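Local coordinates for tail protein, 43 kDa (Neisseria meningitidis MC58, PDB 3D37), which is of unknown function but is probably a structural component of a phage-like tail, perhaps of its baseplate, at residues A[34-44]-A[85-96]; A[232-240]-A[259-270]. All coordinates share one frame; numbering follows the deposited sequence.

Contact 1: A[34-44]-A[85-96]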
loop_
_atom_site.group_PDB
_atom_site.type_symbol
_atom_site.label_atom_id
_atom_site.label_comp_id
_atom_site.label_asym_id
_atom_site.label_seq_id
_atom_site.Cartn_x
_atom_site.Cartn_y
_atom_site.Cartn_z
ATOM N N PRO A 34 -20.091 -26.689 -10.730
ATOM C CA PRO A 34 -21.390 -26.806 -11.429
ATOM C C PRO A 34 -21.779 -25.624 -12.338
ATOM O O PRO A 34 -21.947 -25.813 -13.534
ATOM C CB PRO A 34 -22.401 -26.934 -10.268
ATOM C CG PRO A 34 -21.641 -27.683 -9.217
ATOM C CD PRO A 34 -20.258 -26.965 -9.283
ATOM N N ALA A 35 -21.891 -24.428 -11.784
ATOM C CA ALA A 35 -22.360 -23.262 -12.545
ATOM C C ALA A 35 -21.167 -22.351 -12.862
ATOM O O ALA A 35 -20.574 -21.787 -11.950
ATOM C CB ALA A 35 -23.408 -22.479 -11.755
ATOM N N ASP A 36 -20.807 -22.243 -14.143
ATOM C CA ASP A 36 -19.822 -21.263 -14.600
ATOM C C ASP A 36 -20.368 -19.863 -14.257
ATOM O O ASP A 36 -21.562 -19.680 -14.088
ATOM C CB ASP A 36 -19.556 -21.395 -16.105
ATOM C CG ASP A 36 -18.956 -22.750 -16.511
ATOM O OD1 ASP A 36 -18.464 -23.541 -15.647
ATOM O OD2 ASP A 36 -18.907 -22.989 -17.736
ATOM N N SER A 37 -19.473 -18.898 -14.075
ATOM C CA SER A 37 -19.853 -17.597 -13.623
ATOM C C SER A 37 -19.107 -16.461 -14.325
ATOM O O SER A 37 -18.082 -16.612 -15.005
ATOM C CB SER A 37 -19.585 -17.479 -12.113
ATOM O OG SER A 37 -18.244 -17.689 -11.860
ATOM N N PHE A 38 -19.692 -15.305 -14.170
ATOM C CA PHE A 38 -19.165 -14.107 -14.739
ATOM C C PHE A 38 -19.370 -12.947 -13.784
ATOM O O PHE A 38 -20.309 -12.925 -12.971
ATOM C CB PHE A 38 -19.792 -13.805 -16.105
ATOM C CG PHE A 38 -21.273 -13.551 -16.070
ATOM C CD1 PHE A 38 -21.772 -12.258 -15.885
ATOM C CD2 PHE A 38 -22.171 -14.594 -16.284
ATOM C CE1 PHE A 38 -23.163 -12.005 -15.860
ATOM C CE2 PHE A 38 -23.586 -14.342 -16.260
ATOM C CZ PHE A 38 -24.062 -13.047 -16.044
ATOM N N ASP A 39 -18.462 -11.993 -13.947
ATOM C CA ASP A 39 -18.394 -10.778 -13.185
ATOM C C ASP A 39 -17.795 -9.620 -14.004
ATOM O O ASP A 39 -16.707 -9.768 -14.527
ATOM C CB ASP A 39 -17.540 -11.096 -11.987
ATOM C CG ASP A 39 -18.109 -10.555 -10.786
ATOM O OD1 ASP A 39 -17.811 -9.354 -10.569
ATOM O OD2 ASP A 39 -18.908 -11.311 -10.130
ATOM N N PHE A 40 -18.538 -8.527 -14.150
ATOM C CA PHE A 40 -18.147 -7.352 -14.942
ATOM C C PHE A 40 -18.275 -6.036 -14.156
ATOM O O PHE A 40 -19.245 -5.849 -13.431
ATOM C CB PHE A 40 -19.031 -7.230 -16.222
ATOM C CG PHE A 40 -18.765 -8.302 -17.261
ATOM C CD1 PHE A 40 -17.885 -8.078 -18.325
ATOM C CD2 PHE A 40 -19.453 -9.535 -17.205
ATOM C CE1 PHE A 40 -17.657 -9.081 -19.276
ATOM C CE2 PHE A 40 -19.240 -10.518 -18.163
ATOM C CZ PHE A 40 -18.325 -10.294 -19.179
ATOM N N VAL A 41 -17.311 -5.137 -14.327
ATOM C CA VAL A 41 -17.330 -3.824 -13.713
ATOM C C VAL A 41 -16.928 -2.774 -14.759
ATOM O O VAL A 41 -15.990 -2.988 -15.524
ATOM C CB VAL A 41 -16.318 -3.698 -12.546
ATOM C CG1 VAL A 41 -16.364 -2.310 -11.986
ATOM C CG2 VAL A 41 -16.545 -4.778 -11.476
ATOM N N ILE A 42 -17.687 -1.689 -14.838
ATOM C CA ILE A 42 -17.175 -0.480 -15.501
ATOM C C ILE A 42 -17.142 0.654 -14.446
ATOM O O ILE A 42 -17.964 0.697 -13.510
ATOM C CB ILE A 42 -17.980 -0.188 -16.806
ATOM C CG1 ILE A 42 -17.573 1.177 -17.462
ATOM C CG2 ILE A 42 -19.485 -0.361 -16.546
ATOM C CD1 ILE A 42 -16.059 1.382 -17.797
ATOM N N GLY A 43 -16.164 1.549 -14.580
ATOM C CA GLY A 43 -15.957 2.612 -13.584
ATOM C C GLY A 43 -15.654 3.990 -14.161
ATOM O O GLY A 43 -14.499 4.448 -14.084
ATOM N N ARG A 44 -16.668 4.622 -14.773
ATOM C CA ARG A 44 -16.530 5.973 -15.351
ATOM C C ARG A 44 -17.782 6.798 -15.054
ATOM O O ARG A 44 -18.888 6.405 -15.427
ATOM C CB ARG A 44 -16.298 5.939 -16.884
ATOM C CG ARG A 44 -15.363 4.853 -17.426
ATOM C CD ARG A 44 -15.554 4.668 -18.978
ATOM N NE ARG A 44 -15.125 3.330 -19.453
ATOM C CZ ARG A 44 -13.859 2.969 -19.717
ATOM N NH1 ARG A 44 -13.608 1.716 -20.110
ATOM N NH2 ARG A 44 -12.837 3.842 -19.612
ATOM N N ARG A 85 -17.820 6.322 -10.067
ATOM C CA ARG A 85 -19.091 5.627 -10.214
ATOM C C ARG A 85 -18.694 4.273 -10.753
ATOM O O ARG A 85 -17.831 4.179 -11.662
ATOM C CB ARG A 85 -20.066 6.303 -11.189
ATOM C CG ARG A 85 -20.399 7.768 -10.825
ATOM C CD ARG A 85 -20.973 8.654 -11.981
ATOM N NE ARG A 85 -22.441 8.655 -12.025
ATOM C CZ ARG A 85 -23.174 7.658 -12.541
ATOM N NH1 ARG A 85 -24.509 7.736 -12.529
ATOM N NH2 ARG A 85 -22.593 6.584 -13.083
ATOM N N GLU A 86 -19.262 3.225 -10.171
ATOM C CA GLU A 86 -18.959 1.859 -10.570
ATOM C C GLU A 86 -20.258 1.103 -10.705
ATOM O O GLU A 86 -21.086 1.166 -9.812
ATOM C CB GLU A 86 -18.017 1.200 -9.545
ATOM C CG GLU A 86 -17.106 0.178 -10.159
ATOM C CD GLU A 86 -15.737 0.069 -9.495
ATOM O OE1 GLU A 86 -15.663 -0.710 -8.513
ATOM O OE2 GLU A 86 -14.751 0.699 -10.013
ATOM N N LEU A 87 -20.490 0.501 -11.870
ATOM C CA LEU A 87 -21.618 -0.390 -12.079
ATOM C C LEU A 87 -21.035 -1.798 -12.230
ATOM O O LEU A 87 -20.099 -2.002 -13.016
ATOM C CB LEU A 87 -22.406 0.011 -13.324
ATOM C CG LEU A 87 -23.268 -1.055 -14.053
ATOM C CD1 LEU A 87 -24.458 -1.523 -13.255
ATOM C CD2 LEU A 87 -23.759 -0.550 -15.438
ATOM N N SER A 88 -21.542 -2.747 -11.443
ATOM C CA SER A 88 -21.169 -4.152 -11.618
ATOM C C SER A 88 -22.334 -5.082 -11.774
ATOM O O SER A 88 -23.446 -4.792 -11.330
ATOM C CB SER A 88 -20.212 -4.632 -10.531
ATOM O OG SER A 88 -20.814 -4.574 -9.278
ATOM N N LEU A 89 -22.063 -6.171 -12.496
ATOM C CA LEU A 89 -23.012 -7.267 -12.813
ATOM C C LEU A 89 -22.341 -8.620 -12.524
ATOM O O LEU A 89 -21.162 -8.816 -12.907
ATOM C CB LEU A 89 -23.348 -7.309 -14.318
ATOM C CG LEU A 89 -23.860 -6.071 -15.021
ATOM C CD1 LEU A 89 -24.161 -6.447 -16.450
ATOM C CD2 LEU A 89 -25.111 -5.523 -14.319
ATOM N N SER A 90 -23.083 -9.536 -11.906
ATOM C CA SER A 90 -22.644 -10.914 -11.795
ATOM C C SER A 90 -23.752 -11.837 -12.160
ATOM O O SER A 90 -24.920 -11.498 -12.088
ATOM C CB SER A 90 -22.181 -11.316 -10.389
ATOM O OG SER A 90 -21.418 -10.325 -9.875
ATOM N N GLY A 91 -23.338 -13.041 -12.440
ATOM C CA GLY A 91 -24.240 -14.096 -12.758
ATOM C C GLY A 91 -23.588 -15.423 -12.970
ATOM O O GLY A 91 -22.360 -15.636 -12.777
ATOM N N ARG A 92 -24.462 -16.341 -13.328
ATOM C CA ARG A 92 -24.106 -17.743 -13.549
ATOM C C ARG A 92 -24.676 -18.216 -14.863
ATOM O O ARG A 92 -25.588 -17.590 -15.397
ATOM C CB ARG A 92 -24.641 -18.595 -12.406
ATOM C CG ARG A 92 -23.947 -18.277 -11.051
ATOM C CD ARG A 92 -24.556 -19.125 -9.959
ATOM N NE ARG A 92 -25.968 -18.809 -9.862
ATOM C CZ ARG A 92 -26.900 -19.507 -9.223
ATOM N NH1 ARG A 92 -26.615 -20.671 -8.654
ATOM N NH2 ARG A 92 -28.153 -19.058 -9.253
ATOM N N ASP A 93 -24.118 -19.313 -15.374
ATOM C CA ASP A 93 -24.691 -20.022 -16.546
ATOM C C ASP A 93 -26.014 -20.740 -16.188
ATOM O O ASP A 93 -26.487 -20.643 -15.063
ATOM C CB ASP A 93 -23.656 -20.964 -17.213
ATOM C CG ASP A 93 -23.394 -22.214 -16.410
ATOM O OD1 ASP A 93 -24.085 -22.447 -15.392
ATOM O OD2 ASP A 93 -22.441 -22.942 -16.741
ATOM N N LEU A 94 -26.612 -21.442 -17.156
ATOM C CA LEU A 94 -27.948 -21.990 -16.970
ATOM C C LEU A 94 -27.973 -23.156 -15.983
ATOM O O LEU A 94 -29.043 -23.546 -15.518
ATOM C CB LEU A 94 -28.570 -22.393 -18.316
ATOM C CG LEU A 94 -28.679 -21.346 -19.427
ATOM C CD1 LEU A 94 -29.255 -22.003 -20.728
ATOM C CD2 LEU A 94 -29.516 -20.167 -18.992
ATOM N N ALA A 95 -26.799 -23.717 -15.661
ATOM C CA ALA A 95 -26.695 -24.708 -14.590
ATOM C C ALA A 95 -27.132 -24.132 -13.291
ATOM O O ALA A 95 -27.484 -24.865 -12.452
ATOM C CB ALA A 95 -25.263 -25.234 -14.459
ATOM N N GLY A 96 -27.047 -22.810 -13.093
ATOM C CA GLY A 96 -27.591 -22.158 -11.904
ATOM C C GLY A 96 -29.018 -22.559 -11.528
ATOM O O GLY A 96 -29.295 -22.752 -10.377
HETATM O O HOH W 1 -22.016 -25.617 -16.308
HETATM O O HOH W 2 -21.360 -22.082 -19.170
#
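Phe38, Phe40 and Ile42 face Gly91, Leu89 and Leu87 as hydrogen-bonded pairs of an antiparallel sheet, each pair closed by two N-H...O bonds; Phe40 N to Leu89 O, at 2.9 Å, is nearly linear. Asp93 N to Asp36 O extends the series beyond strand 37-42.

The aromatic contact lies on the face that carries Phe38, Phe40, Leu87 and Leu89. Phe38 has CG between its backbone N and carbonyl carbon (chi1 63°), which swings the ring across the neighbouring strand and over Gly91. Gly91 CA stands 3.8 Å from the centroid of the Phe38 ring, a CH-pi contact over the face. An aromatic lying on a cross-strand glycine in this way is the pattern known as aromatic rescue of glycine.

On the opposite face Val41 sits beside Ser88, and the next pair, Asp39 with Ser90, is polar. Ser90 OG donates to Asp39 OD2 at 2.7 Å, meeting the carboxylate from above its plane, 49° out of it. Arg77 adds a weak bond to Ser90 OG and a firmer one to Ser88 OG.

At the far end Asp93 ties the strand to the following helix. Its OD1 takes a weak capping bond from Ala95 N, while OD2 takes another weak one from Asp36 N (3.1 Å). Two waters also bind OD2: one joins it to Pro34 O, the other to Asp36 OD2. The carboxylates of Asp36 and Asp93 come close, OD2 to OD2 3.7 Å; Asp30 N holds Asp36 OD1, and this bond and the shared water probably offset the like charges. Ala95 CB packs against Ala35 CB alongside.

Strand 37-42 lies between strands 24-30 and 84-93, and the latter pairs in turn with strand 66-81. Trp22 and Tyr25 meet the Phe40 ring, and Trp152 of helix 151-161 covers Pro34 and Ala95.

Contact 2: A[232-240]-A[259-270]; sequences HDLKWVYKD and LAALQKQAKKQL
Ala266 and Leu270, both packed against strand 234-239, are joined by the helical bond from Leu270 N to Ala266 O, 2.9 Å long. It sets their side chains one turn apart on the side of helix 259-270 that faces the strand. The contact across to the strand is apolar and aromatic.

Trp236 carries most of it. With CG anti to the backbone N (chi1 178°) the indole reaches out from the strand and lies along the helix. Gln263 crosses one face of the indole at about a right angle: its CG sits 4.2 Å from the centroid of the five-membered ring, close to the ring normal, and the amide beyond it is stacked on the indole, the two planes 25° apart. Ala266 CB approaches the six-membered ring obliquely, 3.5 Å from Trp236 CZ3. Lys267 lays the aliphatic part of its extended chain near CH2, and Leu270 CD1 meets the indole at its edge.

This is a helix packed on one side of a small sheet, the axes 40° apart and 8.2 Å at their closest. The strand is an outermost one within the chain: it pairs with strand 215-220, where a classic beta bulge sets two residues, Asp233 and Leu234, opposite the single Ala220. Phe218 of that middle strand also touches Ala266, so the helix reaches past the edge strand; Val253, in the loop after strand 249-252, touches Leu262.

Toward the strand's start, Leu262 CD2 rests on the backbone around Lys235 and lies 3.9 Å from Leu234 CB, while Leu259 CD1 touches Trp236 CB. At the other end Leu270 also serves Tyr238, its CD1 lying over the face of the phenol ring, 3.7 Å from the centroid.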
loop_
_atom_site.group_PDB
_atom_site.type_symbol
_atom_site.label_atom_id
_atom_site.label_comp_id
_atom_site.label_asym_id
_atom_site.label_seq_id
_atom_site.Cartn_x
_atom_site.Cartn_y
_atom_site.Cartn_z
ATOM N N HIS A 232 -21.768 -56.258 3.785
ATOM C CA HIS A 232 -21.030 -55.846 2.586
ATOM C C HIS A 232 -20.330 -57.054 1.950
ATOM O O HIS A 232 -19.189 -57.400 2.309
ATOM C CB HIS A 232 -20.015 -54.712 2.891
ATOM C CG HIS A 232 -20.661 -53.385 3.165
ATOM N ND1 HIS A 232 -20.440 -52.673 4.326
ATOM C CD2 HIS A 232 -21.552 -52.662 2.443
ATOM C CE1 HIS A 232 -21.160 -51.566 4.301
ATOM N NE2 HIS A 232 -21.841 -51.533 3.168
ATOM N N ASP A 233 -21.028 -57.685 1.002
ATOM C CA ASP A 233 -20.507 -58.895 0.330
ATOM C C ASP A 233 -19.574 -58.564 -0.851
ATOM O O ASP A 233 -18.824 -59.435 -1.298
ATOM C CB ASP A 233 -21.642 -59.851 -0.113
ATOM C CG ASP A 233 -22.676 -59.174 -1.008
ATOM O OD1 ASP A 233 -22.897 -57.954 -0.867
ATOM O OD2 ASP A 233 -23.282 -59.860 -1.846
ATOM N N LEU A 234 -19.615 -57.324 -1.336
ATOM C CA LEU A 234 -18.734 -56.872 -2.414
ATOM C C LEU A 234 -17.587 -56.023 -1.852
ATOM O O LEU A 234 -17.790 -55.124 -1.038
ATOM C CB LEU A 234 -19.507 -56.056 -3.464
ATOM C CG LEU A 234 -20.848 -56.598 -3.941
ATOM C CD1 LEU A 234 -21.489 -55.641 -4.954
ATOM C CD2 LEU A 234 -20.674 -57.993 -4.514
ATOM N N LYS A 235 -16.394 -56.318 -2.343
ATOM C CA LYS A 235 -15.182 -55.867 -1.746
ATOM C C LYS A 235 -14.082 -55.957 -2.811
ATOM O O LYS A 235 -13.888 -57.012 -3.453
ATOM C CB LYS A 235 -14.825 -56.703 -0.501
ATOM C CG LYS A 235 -13.862 -56.031 0.484
ATOM C CD LYS A 235 -12.422 -56.565 0.418
ATOM C CE LYS A 235 -12.129 -57.704 1.429
ATOM N NZ LYS A 235 -10.743 -57.561 2.075
ATOM N N TRP A 236 -13.428 -54.806 -3.020
ATOM C CA TRP A 236 -12.249 -54.682 -3.865
ATOM C C TRP A 236 -11.286 -53.750 -3.146
ATOM O O TRP A 236 -11.666 -52.653 -2.744
ATOM C CB TRP A 236 -12.633 -54.096 -5.234
ATOM C CG TRP A 236 -11.460 -53.918 -6.092
ATOM C CD1 TRP A 236 -10.687 -54.906 -6.617
ATOM C CD2 TRP A 236 -10.860 -52.680 -6.489
ATOM N NE1 TRP A 236 -9.649 -54.367 -7.331
ATOM C CE2 TRP A 236 -9.725 -52.999 -7.264
ATOM C CE3 TRP A 236 -11.161 -51.337 -6.253
ATOM C CZ2 TRP A 236 -8.909 -52.028 -7.830
ATOM C CZ3 TRP A 236 -10.340 -50.377 -6.798
ATOM C CH2 TRP A 236 -9.224 -50.725 -7.580
ATOM N N VAL A 237 -10.035 -54.156 -2.992
ATOM C CA VAL A 237 -9.050 -53.282 -2.357
ATOM C C VAL A 237 -7.910 -52.915 -3.301
ATOM O O VAL A 237 -7.405 -53.742 -4.069
ATOM C CB VAL A 237 -8.520 -53.837 -0.984
ATOM C CG1 VAL A 237 -8.914 -55.287 -0.780
ATOM C CG2 VAL A 237 -7.010 -53.587 -0.812
ATOM N N TYR A 238 -7.551 -51.640 -3.230
ATOM C CA TYR A 238 -6.545 -51.045 -4.048
ATOM C C TYR A 238 -5.344 -50.827 -3.135
ATOM O O TYR A 238 -5.517 -50.556 -1.955
ATOM C CB TYR A 238 -7.085 -49.703 -4.609
ATOM C CG TYR A 238 -6.023 -48.773 -5.126
ATOM C CD1 TYR A 238 -5.504 -48.921 -6.403
ATOM C CD2 TYR A 238 -5.518 -47.747 -4.325
ATOM C CE1 TYR A 238 -4.491 -48.063 -6.867
ATOM C CE2 TYR A 238 -4.518 -46.898 -4.784
ATOM C CZ TYR A 238 -4.018 -47.063 -6.058
ATOM O OH TYR A 238 -3.048 -46.214 -6.519
ATOM N N LYS A 239 -4.141 -50.976 -3.683
ATOM C CA LYS A 239 -2.881 -50.652 -2.990
ATOM C C LYS A 239 -1.935 -50.003 -3.999
ATOM O O LYS A 239 -1.896 -50.406 -5.149
ATOM C CB LYS A 239 -2.228 -51.923 -2.394
ATOM C CG LYS A 239 -3.218 -53.052 -2.005
ATOM C CD LYS A 239 -2.554 -54.287 -1.300
ATOM C CE LYS A 239 -1.695 -55.176 -2.242
ATOM N NZ LYS A 239 -1.570 -56.637 -1.790
ATOM N N ASP A 240 -1.204 -48.968 -3.604
ATOM C CA ASP A 240 -0.009 -48.582 -4.389
ATOM C C ASP A 240 1.212 -49.014 -3.588
ATOM O O ASP A 240 1.416 -48.537 -2.460
ATOM C CB ASP A 240 0.062 -47.087 -4.798
ATOM C CG ASP A 240 -0.074 -46.116 -3.623
ATOM O OD1 ASP A 240 -0.673 -46.519 -2.595
ATOM O OD2 ASP A 240 0.386 -44.944 -3.747
ATOM N N LEU A 259 -18.817 -57.233 -8.496
ATOM C CA LEU A 259 -17.388 -56.868 -8.437
ATOM C C LEU A 259 -16.964 -55.974 -9.611
ATOM O O LEU A 259 -16.019 -55.192 -9.472
ATOM C CB LEU A 259 -16.477 -58.106 -8.369
ATOM C CG LEU A 259 -15.176 -58.022 -7.535
ATOM C CD1 LEU A 259 -14.341 -56.723 -7.758
ATOM C CD2 LEU A 259 -15.452 -58.226 -6.037
ATOM N N ALA A 260 -17.661 -56.092 -10.744
ATOM C CA ALA A 260 -17.439 -55.238 -11.921
ATOM C C ALA A 260 -17.883 -53.783 -11.706
ATOM O O ALA A 260 -17.127 -52.849 -12.003
ATOM C CB ALA A 260 -18.154 -55.816 -13.140
ATOM N N ALA A 261 -19.110 -53.592 -11.224
ATOM C CA ALA A 261 -19.620 -52.250 -10.948
ATOM C C ALA A 261 -18.911 -51.597 -9.751
ATOM O O ALA A 261 -18.721 -50.365 -9.738
ATOM C CB ALA A 261 -21.084 -52.271 -10.712
ATOM N N LEU A 262 -18.540 -52.400 -8.743
ATOM C CA LEU A 262 -17.792 -51.860 -7.589
ATOM C C LEU A 262 -16.429 -51.342 -8.042
ATOM O O LEU A 262 -16.039 -50.237 -7.681
ATOM C CB LEU A 262 -17.627 -52.906 -6.458
ATOM C CG LEU A 262 -16.836 -52.397 -5.226
ATOM C CD1 LEU A 262 -17.528 -51.173 -4.608
ATOM C CD2 LEU A 262 -16.602 -53.493 -4.170
ATOM N N GLN A 263 -15.735 -52.146 -8.846
ATOM C CA GLN A 263 -14.407 -51.823 -9.384
ATOM C C GLN A 263 -14.400 -50.610 -10.326
ATOM O O GLN A 263 -13.513 -49.743 -10.220
ATOM C CB GLN A 263 -13.820 -53.057 -10.083
ATOM C CG GLN A 263 -12.342 -52.999 -10.443
ATOM C CD GLN A 263 -11.730 -54.377 -10.712
ATOM O OE1 GLN A 263 -12.426 -55.419 -10.704
ATOM N NE2 GLN A 263 -10.414 -54.392 -10.933
ATOM N N LYS A 264 -15.372 -50.543 -11.237
ATOM C CA LYS A 264 -15.559 -49.357 -12.096
ATOM C C LYS A 264 -15.674 -48.055 -11.284
ATOM O O LYS A 264 -15.009 -47.054 -11.571
ATOM C CB LYS A 264 -16.810 -49.521 -12.974
ATOM C CG LYS A 264 -17.070 -48.377 -13.978
ATOM C CD LYS A 264 -18.547 -48.373 -14.459
ATOM C CE LYS A 264 -18.816 -47.350 -15.591
ATOM N NZ LYS A 264 -19.226 -48.021 -16.881
ATOM N N GLN A 265 -16.532 -48.055 -10.273
ATOM C CA GLN A 265 -16.761 -46.814 -9.518
ATOM C C GLN A 265 -15.650 -46.432 -8.534
ATOM O O GLN A 265 -15.432 -45.230 -8.276
ATOM C CB GLN A 265 -18.057 -46.932 -8.757
ATOM C CG GLN A 265 -19.287 -47.083 -9.652
ATOM C CD GLN A 265 -20.548 -46.842 -8.850
ATOM O OE1 GLN A 265 -20.754 -45.735 -8.310
ATOM N NE2 GLN A 265 -21.379 -47.882 -8.717
ATOM N N ALA A 266 -15.001 -47.459 -7.964
ATOM C CA ALA A 266 -13.860 -47.279 -7.072
ATOM C C ALA A 266 -12.764 -46.609 -7.862
ATOM O O ALA A 266 -12.126 -45.698 -7.379
ATOM C CB ALA A 266 -13.354 -48.621 -6.540
ATOM N N LYS A 267 -12.569 -47.087 -9.086
ATOM C CA LYS A 267 -11.548 -46.567 -9.981
ATOM C C LYS A 267 -11.829 -45.127 -10.388
ATOM O O LYS A 267 -10.898 -44.328 -10.521
ATOM C CB LYS A 267 -11.372 -47.474 -11.205
ATOM C CG LYS A 267 -10.411 -48.616 -10.923
ATOM C CD LYS A 267 -10.286 -49.621 -12.077
ATOM C CE LYS A 267 -9.175 -50.610 -11.763
ATOM N NZ LYS A 267 -8.841 -51.518 -12.916
ATOM N N LYS A 268 -13.099 -44.779 -10.539
ATOM C CA LYS A 268 -13.419 -43.393 -10.797
ATOM C C LYS A 268 -13.065 -42.558 -9.582
ATOM O O LYS A 268 -12.468 -41.499 -9.755
ATOM C CB LYS A 268 -14.878 -43.134 -11.219
ATOM C CG LYS A 268 -15.030 -41.644 -11.734
ATOM C CD LYS A 268 -16.472 -41.140 -11.729
ATOM C CE LYS A 268 -16.608 -39.818 -12.543
ATOM N NZ LYS A 268 -15.582 -38.796 -12.256
ATOM N N GLN A 269 -13.406 -43.016 -8.371
ATOM C CA GLN A 269 -12.947 -42.303 -7.159
ATOM C C GLN A 269 -11.409 -42.143 -7.070
ATOM O O GLN A 269 -10.912 -41.101 -6.642
ATOM C CB GLN A 269 -13.450 -42.972 -5.879
ATOM C CG GLN A 269 -13.031 -42.212 -4.606
ATOM C CD GLN A 269 -13.680 -40.827 -4.548
ATOM O OE1 GLN A 269 -13.033 -39.782 -4.823
ATOM N NE2 GLN A 269 -14.983 -40.808 -4.213
ATOM N N LEU A 270 -10.668 -43.185 -7.436
ATOM C CA LEU A 270 -9.214 -43.108 -7.383
ATOM C C LEU A 270 -8.735 -42.078 -8.374
ATOM O O LEU A 270 -7.777 -41.412 -8.101
ATOM C CB LEU A 270 -8.510 -44.459 -7.660
ATOM C CG LEU A 270 -8.612 -45.541 -6.575
ATOM C CD1 LEU A 270 -8.231 -46.960 -7.107
ATOM C CD2 LEU A 270 -7.806 -45.210 -5.354
#

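In the fold
The two contacts come one after the other along the chain, contact 1 being complete long before contact 2 begins, and they sit on opposite sides of the chain's centre. Their centres are 41 Å apart and their nearest atoms about 13 Å, without touching. Contact 1 pairs two strands in the Mu GpP-like N-terminal region; contact 2 packs a helix on a separate three-stranded sheet in the NMB1110-like third region. They share no strand or helix. Helix 259-276 runs on towards strand 278-285, which pairs with 330-337, that with 310-324, and 310-324 with 24-30, the neighbour of 37-42: a chain of neighbouring strands, consistent with a modular tail protein.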